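Local coordinates for mandelate racemase/muconate lactonizing protein (Thermobispora bispora, PDB 3VC5) that probably catalyses the magnesium-dependent dehydration of D-glucarate to 5-dehydro-4-deoxy-D-glucarate, as a member of the enolase superfamily, at residues A[28-33]-A[75-80]; A[85-90]-A[99-104]; A[54-59]-A[132-137]. All coordinates share one frame; numbering follows the deposited sequence.

Interaction 1. Residues A[28-33]-A[75-80]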
# COMPACT_ATOMS: atom_id res chain seq x y z
N VAL A 28 -7.10 -18.35 -20.44
CA VAL A 28 -6.03 -17.35 -20.42
C VAL A 28 -5.14 -17.67 -21.61
O VAL A 28 -4.57 -18.77 -21.70
CB VAL A 28 -5.22 -17.38 -19.10
CG1 VAL A 28 -4.16 -16.27 -19.12
CG2 VAL A 28 -6.16 -17.18 -17.90
N ARG A 29 -5.09 -16.74 -22.56
CA ARG A 29 -4.33 -16.94 -23.78
C ARG A 29 -2.97 -16.30 -23.60
O ARG A 29 -2.88 -15.16 -23.15
CB ARG A 29 -5.07 -16.25 -24.93
CG ARG A 29 -6.50 -16.76 -25.08
CD ARG A 29 -7.33 -15.82 -25.99
NE ARG A 29 -8.70 -16.34 -26.14
CZ ARG A 29 -9.74 -15.63 -26.56
NH1 ARG A 29 -9.61 -14.33 -26.83
NH2 ARG A 29 -10.94 -16.21 -26.67
N VAL A 30 -1.93 -17.05 -23.92
CA VAL A 30 -0.57 -16.58 -23.74
C VAL A 30 0.15 -16.61 -25.08
O VAL A 30 0.24 -17.66 -25.70
CB VAL A 30 0.20 -17.46 -22.71
CG1 VAL A 30 1.66 -16.95 -22.61
CG2 VAL A 30 -0.50 -17.44 -21.35
N THR A 31 0.63 -15.44 -25.53
CA THR A 31 1.22 -15.29 -26.86
C THR A 31 2.58 -14.60 -26.84
O THR A 31 2.65 -13.39 -26.58
CB THR A 31 0.27 -14.48 -27.78
OG1 THR A 31 -1.04 -15.07 -27.70
CG2 THR A 31 0.76 -14.51 -29.25
N PRO A 32 3.66 -15.35 -27.12
CA PRO A 32 4.95 -14.66 -27.18
C PRO A 32 5.03 -13.87 -28.48
O PRO A 32 4.52 -14.32 -29.52
CB PRO A 32 5.96 -15.81 -27.14
CG PRO A 32 5.21 -17.00 -27.80
CD PRO A 32 3.76 -16.80 -27.41
N VAL A 33 5.69 -12.72 -28.44
CA VAL A 33 5.81 -11.83 -29.61
C VAL A 33 7.24 -11.33 -29.69
O VAL A 33 7.98 -11.32 -28.67
CB VAL A 33 4.85 -10.61 -29.53
CG1 VAL A 33 3.38 -11.05 -29.59
CG2 VAL A 33 5.12 -9.75 -28.27
N ALA A 75 12.48 -18.85 -20.18
CA ALA A 75 12.18 -19.40 -18.87
C ALA A 75 10.97 -18.71 -18.23
O ALA A 75 10.13 -19.35 -17.57
CB ALA A 75 13.40 -19.31 -17.97
N HIS A 76 10.87 -17.41 -18.44
CA HIS A 76 9.73 -16.66 -17.95
C HIS A 76 8.45 -17.05 -18.69
O HIS A 76 7.42 -17.28 -18.05
CB HIS A 76 9.97 -15.15 -18.10
CG HIS A 76 8.87 -14.30 -17.52
ND1 HIS A 76 8.59 -14.26 -16.17
CD2 HIS A 76 7.99 -13.45 -18.12
CE1 HIS A 76 7.61 -13.41 -15.95
NE2 HIS A 76 7.20 -12.93 -17.12
N LEU A 77 8.52 -17.06 -20.03
CA LEU A 77 7.40 -17.49 -20.84
C LEU A 77 6.85 -18.85 -20.35
O LEU A 77 5.62 -19.05 -20.26
CB LEU A 77 7.84 -17.59 -22.31
CG LEU A 77 6.87 -18.22 -23.31
CD1 LEU A 77 5.54 -17.43 -23.38
CD2 LEU A 77 7.56 -18.28 -24.70
N GLU A 78 7.75 -19.78 -20.05
CA GLU A 78 7.31 -21.11 -19.58
C GLU A 78 6.52 -21.05 -18.27
O GLU A 78 5.52 -21.76 -18.08
CB GLU A 78 8.51 -22.07 -19.43
CG GLU A 78 9.13 -22.45 -20.77
CD GLU A 78 10.44 -23.22 -20.60
OE1 GLU A 78 10.97 -23.28 -19.46
OE2 GLU A 78 10.93 -23.75 -21.63
N GLN A 79 6.97 -20.18 -17.36
CA GLN A 79 6.26 -19.99 -16.10
C GLN A 79 4.92 -19.31 -16.30
O GLN A 79 3.93 -19.69 -15.64
CB GLN A 79 7.10 -19.20 -15.08
CG GLN A 79 8.36 -19.94 -14.61
CD GLN A 79 8.11 -21.35 -14.05
OE1 GLN A 79 8.85 -22.30 -14.39
NE2 GLN A 79 7.10 -21.50 -13.19
N VAL A 80 4.85 -18.35 -17.22
CA VAL A 80 3.60 -17.65 -17.48
C VAL A 80 2.60 -18.65 -18.08
O VAL A 80 1.42 -18.66 -17.69
CB VAL A 80 3.82 -16.43 -18.39
CG1 VAL A 80 2.49 -15.79 -18.83
CG2 VAL A 80 4.69 -15.37 -17.68

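Interaction 2. Residues A[85-90]-A[99-104]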
# COMPACT_ATOMS: atom_id res chain seq x y z
N ALA A 85 -2.39 -21.76 -17.20
CA ALA A 85 -3.17 -23.00 -17.31
C ALA A 85 -3.90 -23.35 -16.01
O ALA A 85 -4.86 -24.14 -16.04
CB ALA A 85 -2.26 -24.16 -17.75
N ARG A 86 -3.46 -22.75 -14.90
CA ARG A 86 -4.01 -23.05 -13.59
C ARG A 86 -4.93 -21.93 -13.05
O ARG A 86 -5.36 -21.98 -11.90
CB ARG A 86 -2.90 -23.42 -12.58
CG ARG A 86 -2.05 -24.61 -13.01
CD ARG A 86 -2.32 -25.83 -12.17
NE ARG A 86 -2.04 -25.60 -10.75
CZ ARG A 86 -0.87 -25.85 -10.16
NH1 ARG A 86 0.15 -26.35 -10.85
NH2 ARG A 86 -0.72 -25.60 -8.86
N LEU A 87 -5.24 -20.91 -13.88
CA LEU A 87 -6.12 -19.82 -13.44
C LEU A 87 -7.63 -19.99 -13.72
O LEU A 87 -8.45 -19.39 -13.02
CB LEU A 87 -5.66 -18.47 -13.98
CG LEU A 87 -4.27 -18.02 -13.53
CD1 LEU A 87 -3.98 -16.61 -14.04
CD2 LEU A 87 -4.09 -18.06 -12.01
N PRO A 88 -7.99 -20.79 -14.75
CA PRO A 88 -9.44 -20.93 -14.93
C PRO A 88 -10.14 -21.36 -13.64
O PRO A 88 -9.65 -22.23 -12.90
CB PRO A 88 -9.54 -21.98 -16.05
CG PRO A 88 -8.27 -21.67 -16.90
CD PRO A 88 -7.23 -21.45 -15.83
N GLY A 89 -11.28 -20.73 -13.36
CA GLY A 89 -12.10 -21.09 -12.20
C GLY A 89 -11.92 -20.09 -11.07
O GLY A 89 -12.74 -20.03 -10.14
N LEU A 90 -10.83 -19.31 -11.13
CA LEU A 90 -10.61 -18.24 -10.16
C LEU A 90 -11.31 -16.96 -10.62
O LEU A 90 -11.46 -16.69 -11.82
CB LEU A 90 -9.11 -17.98 -9.92
CG LEU A 90 -8.28 -19.11 -9.29
CD1 LEU A 90 -6.82 -18.72 -9.11
CD2 LEU A 90 -8.89 -19.60 -7.97
N TYR A 99 -2.55 -14.60 -6.81
CA TYR A 99 -1.14 -14.52 -6.38
C TYR A 99 -0.63 -15.83 -5.74
O TYR A 99 0.44 -16.32 -6.09
CB TYR A 99 -0.93 -13.35 -5.41
CG TYR A 99 0.52 -13.04 -5.17
CD1 TYR A 99 1.17 -12.09 -5.93
CD2 TYR A 99 1.23 -13.66 -4.14
CE1 TYR A 99 2.50 -11.79 -5.74
CE2 TYR A 99 2.57 -13.35 -3.92
CZ TYR A 99 3.19 -12.41 -4.71
OH TYR A 99 4.52 -12.12 -4.48
N ARG A 100 -1.42 -16.41 -4.83
CA ARG A 100 -1.02 -17.68 -4.19
C ARG A 100 -0.93 -18.82 -5.22
O ARG A 100 -0.02 -19.64 -5.14
CB ARG A 100 -1.98 -18.06 -3.06
CG ARG A 100 -1.87 -17.16 -1.83
CD ARG A 100 -2.55 -17.79 -0.60
NE ARG A 100 -3.90 -18.25 -0.92
CZ ARG A 100 -5.00 -17.52 -0.80
NH1 ARG A 100 -4.94 -16.27 -0.34
NH2 ARG A 100 -6.18 -18.04 -1.13
N ARG A 101 -1.83 -18.83 -6.21
CA ARG A 101 -1.78 -19.86 -7.26
C ARG A 101 -0.50 -19.71 -8.11
O ARG A 101 0.18 -20.70 -8.42
CB ARG A 101 -3.04 -19.76 -8.15
CG ARG A 101 -3.18 -20.83 -9.24
CD ARG A 101 -3.44 -22.26 -8.72
NE ARG A 101 -4.58 -22.38 -7.80
CZ ARG A 101 -5.86 -22.55 -8.14
NH1 ARG A 101 -6.24 -22.59 -9.42
NH2 ARG A 101 -6.78 -22.67 -7.18
N VAL A 102 -0.16 -18.47 -8.45
CA VAL A 102 1.08 -18.23 -9.20
C VAL A 102 2.29 -18.69 -8.36
O VAL A 102 3.22 -19.34 -8.88
CB VAL A 102 1.22 -16.75 -9.57
CG1 VAL A 102 2.63 -16.46 -10.09
CG2 VAL A 102 0.18 -16.34 -10.62
N ALA A 103 2.29 -18.35 -7.07
CA ALA A 103 3.37 -18.79 -6.17
C ALA A 103 3.49 -20.31 -6.12
O ALA A 103 4.59 -20.86 -6.14
CB ALA A 103 3.20 -18.23 -4.77
N ASP A 104 2.35 -21.00 -6.08
CA ASP A 104 2.36 -22.47 -6.13
C ASP A 104 2.98 -22.99 -7.43
O ASP A 104 3.73 -23.98 -7.45
CB ASP A 104 0.93 -23.02 -6.00
CG ASP A 104 0.35 -22.84 -4.62
OD1 ASP A 104 1.10 -22.64 -3.64
OD2 ASP A 104 -0.90 -22.98 -4.53
O HOH W 1 -9.37 -22.73 -10.10

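Interaction 3. Residues A[54-59]-A[132-137]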
# COMPACT_ATOMS: atom_id res chain seq x y z
N THR A 54 5.66 -11.16 -23.84
CA THR A 54 4.59 -12.14 -23.79
C THR A 54 3.31 -11.35 -23.56
O THR A 54 3.22 -10.52 -22.63
CB THR A 54 4.78 -13.15 -22.63
OG1 THR A 54 6.01 -13.83 -22.80
CG2 THR A 54 3.64 -14.18 -22.64
N ILE A 55 2.36 -11.55 -24.45
CA ILE A 55 1.05 -10.96 -24.30
C ILE A 55 0.10 -11.95 -23.64
O ILE A 55 0.01 -13.11 -24.03
CB ILE A 55 0.49 -10.52 -25.67
CG1 ILE A 55 1.53 -9.64 -26.37
CG2 ILE A 55 -0.87 -9.86 -25.52
CD1 ILE A 55 1.97 -8.41 -25.64
N VAL A 56 -0.63 -11.46 -22.64
CA VAL A 56 -1.61 -12.30 -21.97
C VAL A 56 -3.02 -11.74 -22.14
O VAL A 56 -3.24 -10.54 -22.00
CB VAL A 56 -1.29 -12.37 -20.43
CG1 VAL A 56 -2.43 -13.01 -19.65
CG2 VAL A 56 0.02 -13.11 -20.22
N GLU A 57 -3.98 -12.62 -22.45
CA GLU A 57 -5.36 -12.18 -22.54
C GLU A 57 -6.22 -13.08 -21.68
O GLU A 57 -6.30 -14.30 -21.93
CB GLU A 57 -5.86 -12.19 -24.00
CG GLU A 57 -7.29 -11.62 -24.12
CD GLU A 57 -7.80 -11.54 -25.55
OE1 GLU A 57 -7.43 -12.41 -26.38
OE2 GLU A 57 -8.60 -10.61 -25.83
N VAL A 58 -6.86 -12.50 -20.66
CA VAL A 58 -7.70 -13.23 -19.74
C VAL A 58 -9.13 -13.07 -20.22
O VAL A 58 -9.54 -11.96 -20.55
CB VAL A 58 -7.56 -12.69 -18.26
CG1 VAL A 58 -8.61 -13.35 -17.34
CG2 VAL A 58 -6.14 -12.95 -17.74
N VAL A 59 -9.88 -14.17 -20.26
CA VAL A 59 -11.26 -14.15 -20.73
C VAL A 59 -12.15 -14.75 -19.64
O VAL A 59 -11.91 -15.86 -19.17
CB VAL A 59 -11.45 -14.98 -22.01
CG1 VAL A 59 -12.83 -14.72 -22.61
CG2 VAL A 59 -10.34 -14.65 -23.05
N ALA A 132 2.33 -10.33 -12.36
CA ALA A 132 1.95 -9.04 -12.85
C ALA A 132 1.21 -9.10 -14.17
O ALA A 132 0.31 -8.29 -14.37
CB ALA A 132 3.16 -8.12 -12.98
N ALA A 133 1.58 -9.99 -15.09
CA ALA A 133 0.83 -10.05 -16.37
C ALA A 133 -0.67 -10.35 -16.13
O ALA A 133 -1.57 -9.77 -16.79
CB ALA A 133 1.42 -11.12 -17.30
N PHE A 134 -0.93 -11.24 -15.19
CA PHE A 134 -2.32 -11.58 -14.92
C PHE A 134 -3.04 -10.47 -14.14
O PHE A 134 -4.23 -10.21 -14.36
CB PHE A 134 -2.35 -12.89 -14.16
CG PHE A 134 -1.61 -14.00 -14.88
CD1 PHE A 134 -2.02 -14.44 -16.14
CD2 PHE A 134 -0.51 -14.61 -14.29
CE1 PHE A 134 -1.34 -15.47 -16.80
CE2 PHE A 134 0.18 -15.62 -14.94
CZ PHE A 134 -0.24 -16.06 -16.19
N GLU A 135 -2.34 -9.84 -13.20
CA GLU A 135 -2.99 -8.82 -12.36
C GLU A 135 -3.47 -7.65 -13.22
O GLU A 135 -4.58 -7.16 -13.04
CB GLU A 135 -2.05 -8.35 -11.26
CG GLU A 135 -2.72 -7.39 -10.27
CD GLU A 135 -2.21 -5.96 -10.34
OE1 GLU A 135 -1.69 -5.52 -11.39
OE2 GLU A 135 -2.31 -5.25 -9.30
N VAL A 136 -2.60 -7.17 -14.12
CA VAL A 136 -2.99 -6.09 -15.02
C VAL A 136 -4.22 -6.48 -15.84
O VAL A 136 -5.16 -5.65 -15.98
CB VAL A 136 -1.78 -5.67 -15.94
CG1 VAL A 136 -2.25 -4.71 -17.06
CG2 VAL A 136 -0.70 -5.08 -15.09
N ALA A 137 -4.25 -7.70 -16.35
CA ALA A 137 -5.42 -8.18 -17.17
C ALA A 137 -6.70 -8.25 -16.31
O ALA A 137 -7.80 -7.88 -16.76
CB ALA A 137 -5.12 -9.54 -17.76

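Interaction 1. Residues A[28-33]-A[75-80]
V30 and P32 of strand 28-33 meet L77 and V80 of helix 75-80 in a strand-helix layer of the N-terminal alpha+beta capping domain of the enolase superfamily, where a three-stranded antiparallel sheet is backed by helices. The two axes run nearly antiparallel, at 168°, and approach to 9.7 Å, a separation bridged by side chains alone: no hydrogen bond links the segments. Packing is closest at P32, whose CB lies 3.8 Å from CD2 of L77, the proline ring and the leucine branch meeting at a slant. L77 sends CG anti to its backbone N (chi1 171°), and from there CD2 packs on CB and CG of P32, while CD1 reaches both V30 CG1 and P32 CB. V30 faces the helix from the next position on the same side of the strand, since T31 between them directs its CB away. Toward V28 the contact between the two segments thins to one pair, V30 on V80, and V30 itself is partly exposed, whereas P32, L77 and V80 are buried. E78 and A75, on the outer side of the helix, are exposed. Beyond the pair, Y413 packs on both P32 and L77, joining this layer to helix 403-415, late in the chain. A single methyl group serves two helix residues: V30 CG1 lies 4.0 Å from L77 CD1 and equally far from V80 CG1.

Interaction 2. Residues A[85-90]-A[99-104]
The carbonyl O of R86 receives NH1 of R101 at 2.7 Å, the sole direct hydrogen bond between the loop 85-90 and helix 99-104. The donor arrives almost in line with the carbonyl, at a C=O...N angle of 169°, and the oxygen lies close to the guanidinium plane, although the N-H...O angle of 143° shows a bent bond. R101 reaches this position by folding: CG stands anti to the backbone N, and bends at chi2 and chi3 bring the guanidinium to the R86 carbonyl. A water extends the grip, accepting from R101 NH1 at 3.2 Å and donating to P88 O at 2.9 Å. L90 CD1 lies over one guanidinium face near its rim, while L87 CD2 touches the aliphatic stem at R101 CG, 4.0 Å away. L87 and L90 bound a type II beta turn closed by the bond from L90 N to L87 O, with G89 at a positive phi. On the exposed side, R86 crosses R101 at about a right angle and its NH2 passes D104 CB. R101 thus holds the loop in two ways: its guanidinium binds R86 O directly and P88 O through water, while its stem and one guanidinium face pack on L87 and L90, the two ends of the turn.

Interaction 3. Residues A[54-59]-A[132-137]
V56 and V58 of strand 54-59 pack against A133, F134 and A137 of helix 132-137, and every one of these five residues is buried. This is the helix-on-sheet packing of the N-terminal alpha+beta capping domain of the mandelate racemase/muconate lactonizing enzyme family. Two kinds of apolar contact can be separated. The first is aliphatic: V56 CG2 meets A133 CB at 3.8 Å, and one strand repeat further on V58 CG2 meets A137 CB at 3.6 Å. The spacing matches on both elements, two residues along the strand against one turn of the helix, and the small alanine side chains let the backbones come close, with CA atoms 6.1 Å apart between V58 and A137. The axes approach to 8.2 Å and cross at -46°.

The second is aliphatic-aromatic. V56 divides its branches: with CG1 anti to the backbone N (chi1 169°), that methyl is carried to F134, 3.8 Å from CD1 and almost as near to CE1. Its approach to the ring is oblique, and the two side chains cross at about a right angle. The F134 CB does not point straight at the strand; CG beside the backbone N (chi1 -55°) places the ring within reach of V56.

No hydrogen bond crosses between the segments. On the far sides, E57 pairs with R403, while E135 accepts from the backbone N atoms of L318 and V319. Strand 50-60 is the central strand of the antiparallel sheet, flanked by strands 25-36 and 65-71; helix 123-146 packs on this strand, with V80 of helix 74-85 touching both V56 and F134.

How the interactions relate
The three contacts touch one another within the N-terminal domain, interactions 1 and 3 buried and interaction 2 only partly so. Interactions 1 and 3, with centres about 10 Å apart, reach neighbouring strands of one sheet; T31 O lies 2.8 Å from I55 N, a probable hydrogen bond, and R29 NH1 forms a salt bridge of 2.9 Å with E57 OE1. Interaction 2 lies about 14 Å from interaction 1 and about 12 Å from interaction 3, centre to centre. L87 joins it to both: CD1 packs 3.6 Å from F134 CD1, and CB lies 4.2 Å from V28 CG2. All three lie away from the predicted catalytic residues K211 and H338 and from magnesium ligands D239, E264 and N287.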